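Local coordinates for protein phosphopantothenoylcysteine decarboxylase (Cryptococcus neoformans, PDB 6EOA) that binds FMN and probably decarboxylates phosphopantothenoylcysteine in coenzyme A biosynthesis, as a trimeric flavoprotein of the HFCD superfamily, at residues Y77-V82 and G98-V103; K146-I151 and L189-E194; V58-I63 and L228-A233; E126-A131 and R161-S166. All coordinates share one frame; numbering follows the deposited sequence.

Contact 1: Y77-V82 and G98-V103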
loop_
_atom_site.group_PDB
_atom_site.type_symbol
_atom_site.label_atom_id
_atom_site.label_comp_id
_atom_site.label_asym_id
_atom_site.label_seq_id
_atom_site.Cartn_x
_atom_site.Cartn_y
_atom_site.Cartn_z
ATOM N N TYR A 77 13.057 16.058 7.227
ATOM C CA TYR A 77 13.462 16.669 8.492
ATOM C C TYR A 77 13.760 15.615 9.555
ATOM O O TYR A 77 13.299 14.476 9.465
ATOM C CB TYR A 77 12.387 17.640 8.996
ATOM C CG TYR A 77 11.141 16.978 9.550
ATOM C CD1 TYR A 77 10.913 16.911 10.922
ATOM C CD2 TYR A 77 10.193 16.419 8.703
ATOM C CE1 TYR A 77 9.773 16.305 11.430
ATOM C CE2 TYR A 77 9.052 15.814 9.202
ATOM C CZ TYR A 77 8.851 15.759 10.563
ATOM O OH TYR A 77 7.716 15.157 11.058
ATOM N N SER A 78 14.535 16.008 10.559
ATOM C CA SER A 78 14.916 15.112 11.644
ATOM C C SER A 78 14.377 15.597 12.986
ATOM O O SER A 78 13.819 16.691 13.086
ATOM C CB SER A 78 16.436 14.985 11.716
ATOM O OG SER A 78 17.023 16.233 12.042
ATOM N N GLN A 79 14.553 14.780 14.019
ATOM C CA GLN A 79 14.131 15.146 15.363
ATOM C C GLN A 79 14.898 16.372 15.841
ATOM O O GLN A 79 14.366 17.221 16.554
ATOM C CB GLN A 79 14.341 13.977 16.329
ATOM C CG GLN A 79 14.078 14.315 17.785
ATOM C CD GLN A 79 12.608 14.527 18.069
ATOM O OE1 GLN A 79 11.780 13.659 17.789
ATOM N NE2 GLN A 79 12.273 15.684 18.625
ATOM N N GLU A 80 16.153 16.466 15.422
ATOM C CA GLU A 80 17.006 17.545 15.884
ATOM C C GLU A 80 16.663 18.858 15.193
ATOM O O GLU A 80 16.872 19.931 15.759
ATOM C CB GLU A 80 18.476 17.192 15.676
ATOM C CG GLU A 80 19.354 17.592 16.857
ATOM C CD GLU A 80 18.798 17.106 18.190
ATOM O OE1 GLU A 80 18.318 15.951 18.265
ATOM O OE2 GLU A 80 18.833 17.889 19.162
ATOM N N ASP A 81 16.128 18.773 13.978
ATOM C CA ASP A 81 15.596 19.953 13.304
ATOM C C ASP A 81 14.476 20.546 14.150
ATOM O O ASP A 81 14.414 21.758 14.357
ATOM C CB ASP A 81 15.080 19.609 11.901
ATOM C CG ASP A 81 16.197 19.266 10.930
ATOM O OD1 ASP A 81 17.330 19.759 11.118
ATOM O OD2 ASP A 81 15.943 18.496 9.980
ATOM N N VAL A 82 13.595 19.675 14.637
ATOM C CA VAL A 82 12.503 20.089 15.513
ATOM C C VAL A 82 13.044 20.704 16.804
ATOM O O VAL A 82 12.609 21.779 17.219
ATOM C CB VAL A 82 11.579 18.905 15.861
ATOM C CG1 VAL A 82 10.581 19.306 16.937
ATOM C CG2 VAL A 82 10.860 18.403 14.617
ATOM N N GLY A 98 17.234 14.757 23.820
ATOM C CA GLY A 98 17.193 14.300 25.191
ATOM C C GLY A 98 15.706 14.013 25.245
ATOM O O GLY A 98 15.226 13.040 24.658
ATOM N N GLU A 99 14.970 14.891 25.921
ATOM C CA GLU A 99 13.543 14.684 26.134
ATOM C C GLU A 99 12.730 15.452 25.095
ATOM O O GLU A 99 11.519 15.268 24.990
ATOM C CB GLU A 99 13.138 15.099 27.550
ATOM C CG GLU A 99 13.916 14.374 28.643
ATOM C CD GLU A 99 13.958 12.866 28.439
ATOM O OE1 GLU A 99 15.047 12.275 28.596
ATOM O OE2 GLU A 99 12.905 12.267 28.132
ATOM N N HIS A 100 13.413 16.309 24.335
ATOM C CA HIS A 100 12.830 17.032 23.198
ATOM C C HIS A 100 11.693 17.987 23.592
ATOM O O HIS A 100 10.797 18.256 22.789
ATOM C CB HIS A 100 12.334 16.041 22.134
ATOM C CG HIS A 100 13.326 14.970 21.793
ATOM N ND1 HIS A 100 14.649 15.238 21.510
ATOM C CD2 HIS A 100 13.184 13.627 21.681
ATOM C CE1 HIS A 100 15.279 14.108 21.245
ATOM N NE2 HIS A 100 14.413 13.116 21.340
ATOM N N PHE A 101 11.712 18.441 24.844
ATOM C CA PHE A 101 10.934 19.601 25.324
ATOM C C PHE A 101 9.413 19.573 25.663
ATOM O O PHE A 101 8.879 20.649 25.922
ATOM C CB PHE A 101 11.101 20.751 24.320
ATOM C CG PHE A 101 12.467 21.362 24.314
ATOM C CD1 PHE A 101 12.916 22.090 25.401
ATOM C CD2 PHE A 101 13.297 21.231 23.211
ATOM C CE1 PHE A 101 14.173 22.662 25.399
ATOM C CE2 PHE A 101 14.555 21.805 23.200
ATOM C CZ PHE A 101 14.994 22.521 24.297
ATOM N N GLY A 102 8.681 18.456 25.674
ATOM C CA GLY A 102 9.055 17.143 25.201
ATOM C C GLY A 102 8.110 16.942 24.033
ATOM O O GLY A 102 6.909 16.744 24.217
ATOM N N VAL A 103 8.657 17.021 22.824
ATOM C CA VAL A 103 7.881 16.823 21.608
ATOM C C VAL A 103 8.582 15.735 20.802
ATOM O O VAL A 103 9.503 16.011 20.034
ATOM C CB VAL A 103 7.718 18.075 20.729
ATOM C CG1 VAL A 103 6.857 17.758 19.514
ATOM C CG2 VAL A 103 7.115 19.218 21.534
#
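Gln79 lays its side chain over one face of the His100 imidazole. Its CG stands 3.7 Å from the ring centroid, a CH-pi contact over the face. The amide plane is turned 19° from the ring plane, nearly parallel. With CG anti to the backbone N (chi1 173°) and a bend at chi2, the chain folds so that methylene and amide lie over the same ring. The amide makes its bond across the contact: Gln79 NE2 donates to Val103 O over 3.1 Å, with an N-H...O angle of 157°. The ring's other face has Gly98 O about 3.4 Å above its plane, so His100 is sandwiched between the Gln79 side chain and that carbonyl. The segments join the first turn of helix 79-89 to the loop leading into strand 105-106, part of the helix-to-strand connection in this parallel alpha/beta fold. Asp83, one turn further along that helix, takes a bond from both Gln79 NE2 and His100 ND1, while Gln79 OE1 accepts from Val105 N. Ser78 and Asp81 form a capping box at the helix start; Ser78 N reaches Asp81 OD2 at 2.9 Å, and the return bond from Asp81 N to Ser78 OG is weak.

Contact 2: K146-I151 and L189-E194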
loop_
_atom_site.group_PDB
_atom_site.type_symbol
_atom_site.label_atom_id
_atom_site.label_comp_id
_atom_site.label_asym_id
_atom_site.label_seq_id
_atom_site.Cartn_x
_atom_site.Cartn_y
_atom_site.Cartn_z
ATOM N N LYS A 146 -4.440 7.186 0.275
ATOM C CA LYS A 146 -4.560 6.147 1.299
ATOM C C LYS A 146 -5.720 6.425 2.249
ATOM O O LYS A 146 -6.466 5.512 2.613
ATOM C CB LYS A 146 -3.266 6.014 2.100
ATOM C CG LYS A 146 -2.110 5.378 1.340
ATOM C CD LYS A 146 -1.176 4.689 2.313
ATOM C CE LYS A 146 0.285 4.948 1.992
ATOM N NZ LYS A 146 0.781 4.157 0.831
ATOM N N ILE A 147 -5.862 7.685 2.653
ATOM C CA ILE A 147 -6.956 8.095 3.530
ATOM C C ILE A 147 -8.303 7.856 2.855
ATOM O O ILE A 147 -9.214 7.276 3.452
ATOM C CB ILE A 147 -6.841 9.582 3.926
ATOM C CG1 ILE A 147 -5.630 9.799 4.835
ATOM C CG2 ILE A 147 -8.112 10.050 4.627
ATOM C CD1 ILE A 147 -5.270 11.256 5.044
ATOM N N ALA A 148 -8.416 8.300 1.606
ATOM C CA ALA A 148 -9.640 8.127 0.833
ATOM C C ALA A 148 -9.929 6.650 0.604
ATOM O O ALA A 148 -11.085 6.245 0.506
ATOM C CB ALA A 148 -9.538 8.860 -0.494
ATOM N N GLY A 149 -8.872 5.849 0.525
ATOM C CA GLY A 149 -9.016 4.421 0.310
ATOM C C GLY A 149 -9.261 3.626 1.579
ATOM O O GLY A 149 -9.642 2.460 1.519
ATOM N N GLY A 150 -9.041 4.251 2.734
ATOM C CA GLY A 150 -9.273 3.591 4.007
ATOM C C GLY A 150 -8.129 2.686 4.416
ATOM O O GLY A 150 -8.239 1.915 5.370
ATOM N N ILE A 151 -7.023 2.783 3.688
ATOM C CA ILE A 151 -5.829 2.007 3.987
ATOM C C ILE A 151 -5.148 2.533 5.244
ATOM O O ILE A 151 -4.976 3.740 5.398
ATOM C CB ILE A 151 -4.853 2.038 2.804
ATOM C CG1 ILE A 151 -5.417 1.200 1.661
ATOM C CG2 ILE A 151 -3.483 1.517 3.213
ATOM C CD1 ILE A 151 -4.516 1.120 0.479
ATOM N N LEU A 189 -10.293 14.316 -2.513
ATOM C CA LEU A 189 -10.661 15.470 -1.702
ATOM C C LEU A 189 -12.150 15.417 -1.398
ATOM O O LEU A 189 -12.581 15.785 -0.311
ATOM C CB LEU A 189 -10.310 16.786 -2.406
ATOM C CG LEU A 189 -8.832 17.143 -2.583
ATOM C CD1 LEU A 189 -8.699 18.436 -3.388
ATOM C CD2 LEU A 189 -8.127 17.268 -1.236
ATOM N N ALA A 190 -12.928 14.949 -2.369
ATOM C CA ALA A 190 -14.373 14.817 -2.208
ATOM C C ALA A 190 -14.719 13.778 -1.145
ATOM O O ALA A 190 -15.527 14.040 -0.255
ATOM C CB ALA A 190 -15.023 14.453 -3.537
ATOM N N VAL A 191 -14.109 12.600 -1.251
ATOM C CA VAL A 191 -14.296 11.539 -0.265
ATOM C C VAL A 191 -13.873 12.009 1.125
ATOM O O VAL A 191 -14.605 11.863 2.100
ATOM C CB VAL A 191 -13.497 10.273 -0.644
ATOM C CG1 VAL A 191 -13.449 9.298 0.524
ATOM C CG2 VAL A 191 -14.098 9.614 -1.872
ATOM N N VAL A 192 -12.686 12.593 1.202
ATOM C CA VAL A 192 -12.143 13.080 2.461
ATOM C C VAL A 192 -13.033 14.165 3.099
ATOM O O VAL A 192 -13.186 14.220 4.325
ATOM C CB VAL A 192 -10.706 13.604 2.233
ATOM C CG1 VAL A 192 -10.300 14.604 3.283
ATOM C CG2 VAL A 192 -9.730 12.434 2.189
ATOM N N GLN A 193 -13.652 14.995 2.265
ATOM C CA GLN A 193 -14.450 16.123 2.750
ATOM C C GLN A 193 -15.883 15.750 3.119
ATOM O O GLN A 193 -16.317 15.939 4.250
ATOM C CB GLN A 193 -14.478 17.237 1.700
ATOM C CG GLN A 193 -13.690 18.464 2.091
ATOM C CD GLN A 193 -13.616 19.494 0.979
ATOM O OE1 GLN A 193 -13.207 19.187 -0.144
ATOM N NE2 GLN A 193 -14.032 20.721 1.280
ATOM N N GLU A 194 -16.618 15.239 2.141
ATOM C CA GLU A 194 -18.026 14.912 2.324
ATOM C C GLU A 194 -18.228 13.691 3.214
ATOM O O GLU A 194 -19.043 13.723 4.143
ATOM C CB GLU A 194 -18.709 14.681 0.975
ATOM C CG GLU A 194 -18.752 15.922 0.102
ATOM C CD GLU A 194 -18.814 15.605 -1.391
ATOM O OE1 GLU A 194 -19.079 14.432 -1.762
ATOM O OE2 GLU A 194 -18.606 16.543 -2.196
#
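Ile147 and Val192 meet methyl to methyl, CG2 to CG2 at 3.8 Å, and this buried pair is the tighter side of the contact. With CG1 of Val192 anti to the backbone N (chi1 157°), CG2 is left anti to the carbonyl carbon and is the branch presented to Ile147. Around this pair, both residues pack on Tyr198, Ile147 also touches Leu196, and Val192 reaches back to Leu144 of helix 141-149. The partly exposed side is looser. There Ala148 offers a lone methyl, its CB lying 4.1 Å from Val191 CG1, and the same valine methyl comes to 3.9 Å of Ala148 O. Ala148 CB to Val192 CG2 is slacker still at 4.5 Å. The small Ala148 lets the backbones come close, its CA 5.8 Å from Val192 CA. Just beyond, helix 141-149 ends in a Schellman motif: Gly150 has positive phi (81°), and Ile151 N bonds to Lys146 O at 3.0 Å. Lys146 NZ pairs with Asp142 and with Asp153 of the third subunit. Helices 141-149 and 183-195 thus pack against each other beside the parallel sheet of the flavoprotein fold, with Ile147 about 9 Å (side chain to ligand) from a bound FMN.

Contact 3: V58-I63 and L228-A233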
loop_
_atom_site.group_PDB
_atom_site.type_symbol
_atom_site.label_atom_id
_atom_site.label_comp_id
_atom_site.label_asym_id
_atom_site.label_seq_id
_atom_site.Cartn_x
_atom_site.Cartn_y
_atom_site.Cartn_z
ATOM N N VAL A 58 4.687 24.907 20.191
ATOM C CA VAL A 58 5.301 24.795 21.515
ATOM C C VAL A 58 5.265 26.137 22.243
ATOM O O VAL A 58 4.824 26.222 23.392
ATOM C CB VAL A 58 6.768 24.312 21.434
ATOM C CG1 VAL A 58 7.461 24.485 22.786
ATOM C CG2 VAL A 58 6.837 22.859 20.973
ATOM N N LYS A 59 5.722 27.182 21.559
ATOM C CA LYS A 59 5.795 28.521 22.134
ATOM C C LYS A 59 4.415 29.052 22.508
ATOM O O LYS A 59 4.280 29.833 23.451
ATOM C CB LYS A 59 6.479 29.482 21.158
ATOM C CG LYS A 59 6.623 30.909 21.675
ATOM C CD LYS A 59 6.649 31.901 20.522
ATOM C CE LYS A 59 5.443 31.698 19.614
ATOM N NZ LYS A 59 5.746 32.000 18.186
ATOM N N SER A 60 3.395 28.628 21.763
ATOM C CA SER A 60 2.022 29.030 22.050
ATOM C C SER A 60 1.627 28.534 23.438
ATOM O O SER A 60 1.727 27.344 23.724
ATOM C CB SER A 60 1.065 28.491 20.985
ATOM O OG SER A 60 -0.150 29.224 20.976
ATOM N N PRO A 61 1.180 29.456 24.305
ATOM C CA PRO A 61 0.992 29.240 25.748
ATOM C C PRO A 61 0.140 28.027 26.155
ATOM O O PRO A 61 0.584 27.258 27.009
ATOM C CB PRO A 61 0.316 30.544 26.212
ATOM C CG PRO A 61 -0.134 31.241 24.956
ATOM C CD PRO A 61 0.848 30.835 23.913
ATOM N N ASN A 62 -1.048 27.861 25.580
ATOM C CA ASN A 62 -1.962 26.808 26.026
ATOM C C ASN A 62 -2.154 25.693 25.007
ATOM O O ASN A 62 -3.215 25.068 24.952
ATOM C CB ASN A 62 -3.327 27.402 26.382
ATOM C CG ASN A 62 -3.261 28.344 27.569
ATOM O OD1 ASN A 62 -3.796 29.453 27.525
ATOM N ND2 ASN A 62 -2.606 27.906 28.639
ATOM N N ILE A 63 -1.125 25.445 24.206
ATOM C CA ILE A 63 -1.187 24.413 23.182
ATOM C C ILE A 63 -0.014 23.451 23.312
ATOM O O ILE A 63 1.136 23.875 23.438
ATOM C CB ILE A 63 -1.185 25.024 21.758
ATOM C CG1 ILE A 63 -2.342 26.015 21.590
ATOM C CG2 ILE A 63 -1.256 23.926 20.697
ATOM C CD1 ILE A 63 -2.342 26.742 20.259
ATOM N N LEU A 228 -4.523 29.039 11.846
ATOM C CA LEU A 228 -5.730 28.230 11.712
ATOM C C LEU A 228 -5.883 27.380 12.964
ATOM O O LEU A 228 -6.972 27.276 13.529
ATOM C CB LEU A 228 -5.682 27.333 10.471
ATOM C CG LEU A 228 -5.694 27.986 9.084
ATOM C CD1 LEU A 228 -5.921 26.934 8.001
ATOM C CD2 LEU A 228 -6.727 29.102 8.990
ATOM N N ILE A 229 -4.772 26.789 13.396
ATOM C CA ILE A 229 -4.739 25.960 14.596
ATOM C C ILE A 229 -5.126 26.754 15.847
ATOM O O ILE A 229 -5.918 26.288 16.667
ATOM C CB ILE A 229 -3.347 25.336 14.791
ATOM C CG1 ILE A 229 -3.106 24.257 13.734
ATOM C CG2 ILE A 229 -3.205 24.750 16.189
ATOM C CD1 ILE A 229 -1.751 23.598 13.834
ATOM N N GLU A 230 -4.577 27.957 15.982
ATOM C CA GLU A 230 -4.882 28.808 17.130
ATOM C C GLU A 230 -6.346 29.242 17.131
ATOM O O GLU A 230 -6.923 29.503 18.186
ATOM C CB GLU A 230 -3.968 30.033 17.146
ATOM C CG GLU A 230 -2.926 30.007 18.255
ATOM C CD GLU A 230 -1.547 30.408 17.768
ATOM O OE1 GLU A 230 -1.454 31.021 16.683
ATOM O OE2 GLU A 230 -0.555 30.107 18.469
ATOM N N GLY A 231 -6.943 29.304 15.943
ATOM C CA GLY A 231 -8.357 29.606 15.810
ATOM C C GLY A 231 -9.226 28.492 16.363
ATOM O O GLY A 231 -10.328 28.736 16.860
ATOM N N PHE A 232 -8.726 27.262 16.277
ATOM C CA PHE A 232 -9.421 26.107 16.837
ATOM C C PHE A 232 -9.207 26.020 18.340
ATOM O O PHE A 232 -10.101 25.605 19.079
ATOM C CB PHE A 232 -8.954 24.816 16.168
ATOM C CG PHE A 232 -9.770 24.429 14.974
ATOM C CD1 PHE A 232 -10.871 23.602 15.114
ATOM C CD2 PHE A 232 -9.444 24.898 13.713
ATOM C CE1 PHE A 232 -11.632 23.246 14.019
ATOM C CE2 PHE A 232 -10.200 24.545 12.613
ATOM C CZ PHE A 232 -11.294 23.718 12.766
ATOM N N ALA A 233 -8.012 26.400 18.783
ATOM C CA ALA A 233 -7.711 26.464 20.207
ATOM C C ALA A 233 -8.663 27.437 20.887
ATOM O O ALA A 233 -9.172 27.161 21.971
ATOM C CB ALA A 233 -6.265 26.877 20.433
#
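Ser60 and Glu230 point their polar ends at each other: Ser60 OG donates to Glu230 OE2 over 2.7 Å, and Glu230 OE2 accepts through its anti lone pair, the one turned away from the other carboxylate oxygen. The hydroxyl reaches that position because OG is anti to the backbone N (chi1 -160°), on a CB that already faces the helix. Glu230 CB does not head for the turn, but chi1 (-109°) sets CG against Ile63, and the bend at chi2 (135°) then carries the carboxylate to Ser60. Ile63 crosses the glutamate's aliphatic part at about a right angle, with Ile63 CD1 3.9 Å from Glu230 CG. The delta methyl also touches the next turn of the helix, since Ile63 CD1 lies 3.9 Å from Ala233 CB. One methyl spans two residues three apart in sequence, on the same helical face. Lys59 NZ is 6.6 Å from Glu230 OE2, too far for a salt bridge, though its charge might still stabilise the carboxylate. Strand 35-41, helix 50-59 and strand 63-69 form a beta-alpha-beta unit of the parallel sheet, and the contact sits at its helix-to-strand turn, type I from Ser60 to Ile63. Helix 222-237 meets the two ends of that turn and lies on the sheet: Ile63 and Ile229 share Val37 of strand 35-41, Ala233 rests on Phe35, and Ile229 continues to Val135 of strand 133-139.

Contact 4: E126-A131 and R161-S166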
loop_
_atom_site.group_PDB
_atom_site.type_symbol
_atom_site.label_atom_id
_atom_site.label_comp_id
_atom_site.label_asym_id
_atom_site.label_seq_id
_atom_site.Cartn_x
_atom_site.Cartn_y
_atom_site.Cartn_z
ATOM N N GLU A 126 -3.652 5.613 21.847
ATOM C CA GLU A 126 -3.259 6.626 22.824
ATOM C C GLU A 126 -3.264 8.026 22.213
ATOM O O GLU A 126 -3.670 8.994 22.858
ATOM C CB GLU A 126 -1.874 6.316 23.393
ATOM C CG GLU A 126 -1.747 4.944 24.037
ATOM C CD GLU A 126 -2.640 4.776 25.254
ATOM O OE1 GLU A 126 -2.134 4.931 26.387
ATOM O OE2 GLU A 126 -3.842 4.477 25.080
ATOM N N LEU A 127 -2.812 8.125 20.966
ATOM C CA LEU A 127 -2.747 9.407 20.274
ATOM C C LEU A 127 -4.140 9.925 19.924
ATOM O O LEU A 127 -4.390 11.131 19.967
ATOM C CB LEU A 127 -1.892 9.287 19.010
ATOM C CG LEU A 127 -0.378 9.301 19.229
ATOM C CD1 LEU A 127 0.354 8.848 17.982
ATOM C CD2 LEU A 127 0.086 10.697 19.640
ATOM N N ARG A 128 -5.045 9.011 19.580
ATOM C CA ARG A 128 -6.424 9.379 19.277
ATOM C C ARG A 128 -7.125 9.971 20.495
ATOM O O ARG A 128 -7.854 10.957 20.386
ATOM C CB ARG A 128 -7.211 8.170 18.781
ATOM C CG ARG A 128 -8.707 8.423 18.734
ATOM C CD ARG A 128 -9.485 7.141 18.876
ATOM N NE ARG A 128 -9.637 6.705 20.258
ATOM C CZ ARG A 128 -10.052 5.492 20.604
ATOM N NH1 ARG A 128 -10.342 4.602 19.662
ATOM N NH2 ARG A 128 -10.173 5.165 21.885
ATOM N N ARG A 129 -6.908 9.349 21.651
ATOM C CA ARG A 129 -7.495 9.815 22.903
ATOM C C ARG A 129 -6.970 11.197 23.270
ATOM O O ARG A 129 -7.730 12.088 23.653
ATOM C CB ARG A 129 -7.195 8.826 24.031
ATOM C CG ARG A 129 -7.790 7.443 23.817
ATOM C CD ARG A 129 -7.410 6.484 24.939
ATOM N NE ARG A 129 -8.079 5.192 24.804
ATOM C CZ ARG A 129 -7.625 4.056 25.326
ATOM N NH1 ARG A 129 -6.492 4.047 26.016
ATOM N NH2 ARG A 129 -8.300 2.926 25.153
ATOM N N TRP A 130 -5.658 11.352 23.133
ATOM C CA TRP A 130 -4.941 12.575 23.470
ATOM C C TRP A 130 -5.378 13.776 22.632
ATOM O O TRP A 130 -5.644 14.856 23.165
ATOM C CB TRP A 130 -3.434 12.336 23.297
ATOM C CG TRP A 130 -2.547 13.449 23.772
ATOM C CD1 TRP A 130 -2.087 13.643 25.041
ATOM C CD2 TRP A 130 -1.989 14.505 22.977
ATOM N NE1 TRP A 130 -1.289 14.761 25.090
ATOM C CE2 TRP A 130 -1.213 15.308 23.836
ATOM C CE3 TRP A 130 -2.078 14.853 21.626
ATOM C CZ2 TRP A 130 -0.529 16.437 23.387
ATOM C CZ3 TRP A 130 -1.398 15.975 21.182
ATOM C CH2 TRP A 130 -0.632 16.752 22.059
ATOM N N ALA A 131 -5.452 13.574 21.318
ATOM C CA ALA A 131 -5.662 14.660 20.359
ATOM C C ALA A 131 -7.005 15.381 20.497
ATOM O O ALA A 131 -8.060 14.751 20.602
ATOM C CB ALA A 131 -5.518 14.124 18.944
ATOM N N ARG A 161 -7.781 6.529 10.969
ATOM C CA ARG A 161 -8.850 5.542 10.845
ATOM C C ARG A 161 -9.530 5.284 12.186
ATOM O O ARG A 161 -10.715 4.964 12.235
ATOM C CB ARG A 161 -8.301 4.230 10.280
ATOM C CG ARG A 161 -9.365 3.222 9.866
ATOM C CD ARG A 161 -10.111 3.676 8.614
ATOM N NE ARG A 161 -10.308 2.579 7.666
ATOM C CZ ARG A 161 -11.241 1.644 7.794
ATOM N NH1 ARG A 161 -12.065 1.671 8.832
ATOM N NH2 ARG A 161 -11.351 0.681 6.887
ATOM N N ALA A 162 -8.776 5.433 13.271
ATOM C CA ALA A 162 -9.279 5.114 14.604
ATOM C C ALA A 162 -9.966 6.293 15.285
ATOM O O ALA A 162 -10.585 6.121 16.331
ATOM C CB ALA A 162 -8.147 4.604 15.483
ATOM N N LEU A 163 -9.859 7.482 14.698
ATOM C CA LEU A 163 -10.429 8.685 15.306
ATOM C C LEU A 163 -11.928 8.576 15.568
ATOM O O LEU A 163 -12.639 7.839 14.888
ATOM C CB LEU A 163 -10.174 9.907 14.425
ATOM C CG LEU A 163 -8.771 10.503 14.425
ATOM C CD1 LEU A 163 -8.763 11.757 13.583
ATOM C CD2 LEU A 163 -8.311 10.803 15.840
ATOM N N GLY A 164 -12.395 9.314 16.570
ATOM C CA GLY A 164 -13.817 9.491 16.788
ATOM C C GLY A 164 -14.242 10.801 16.155
ATOM O O GLY A 164 -13.406 11.682 15.944
ATOM N N PRO A 165 -15.544 10.948 15.852
ATOM C CA PRO A 165 -16.050 12.168 15.209
ATOM C C PRO A 165 -15.905 13.386 16.118
ATOM O O PRO A 165 -16.116 14.521 15.684
ATOM C CB PRO A 165 -17.525 11.846 14.952
ATOM C CG PRO A 165 -17.869 10.818 15.972
ATOM C CD PRO A 165 -16.624 9.998 16.165
ATOM N N SER A 166 -15.549 13.130 17.375
ATOM C CA SER A 166 -15.219 14.167 18.340
ATOM C C SER A 166 -14.090 15.042 17.816
ATOM O O SER A 166 -14.144 16.268 17.903
ATOM C CB SER A 166 -14.807 13.540 19.674
ATOM O OG SER A 166 -15.531 12.351 19.926
#
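Ala162 O is met by Arg128 from its CD methylene and the edge of its guanidinium. Arg128 CD comes to 3.0 Å of the oxygen, a close approach for a carbon, while Arg128 NH1 stands at 3.7 Å, too far to count as a hydrogen bond. The oxygen lies near the plane of the guanidinium, so any attraction there would be electrostatic. With CG anti to the backbone N (chi1 168°), a bend at chi3 (82°) turns the guanidinium so that its edge, by NH1, is toward Ala162 O. The stem makes the apolar half of the contact. Arg128 CG lies 3.8 Å from Leu163 CD2, the two chains running antiparallel alongside one another. Leu163 starts out heading away from helix 123-130 and returns only at its end, through that CD2 methyl. The CA atoms of Arg128 and Leu163 are 5.7 Å apart. Here, in the parallel alpha/beta flavoprotein fold, helix 123-130 runs beside the C-terminal end of helix 155-162 and the loop after it, with strand 133-139 and helix 141-149 between the two in sequence. Leu127 reaches Val68 of strand 63-69, Ala131 touches Val38 of strand 35-41, and Arg128 and Leu127 both touch Leu159. Beyond lies the second subunit, where Arg128 packs on Asn176, Ala162 on Met179, and Arg161 NH1 bonds to Thr185 OG1. Arg129 NH1 forms a salt bridge with Glu126 OE2 at 2.8 Å.

In the fold
From the N terminus, helix 50-59 and its turn into strand 63-69 open contact 3, which closes only at the C-terminal helix 222-237, 165 residues on. The other three contacts nest inside that loop. Contact 1 closes a short one, from the start of helix 79-89 to the approach to strand 105-106, and touches contact 3 where Val103 CG2 meets Val58 CG2 at 3.7 Å. Contact 4, tying helix 123-130 to the end of helix 155-162, and contact 2, tying helix 141-149 to helix 183-195, cross along the chain. They meet where Gly150 O probably accepts from Arg161 NE, and both touch the second subunit. Contacts 1 and 2 lie on opposite sides of the chain's centre.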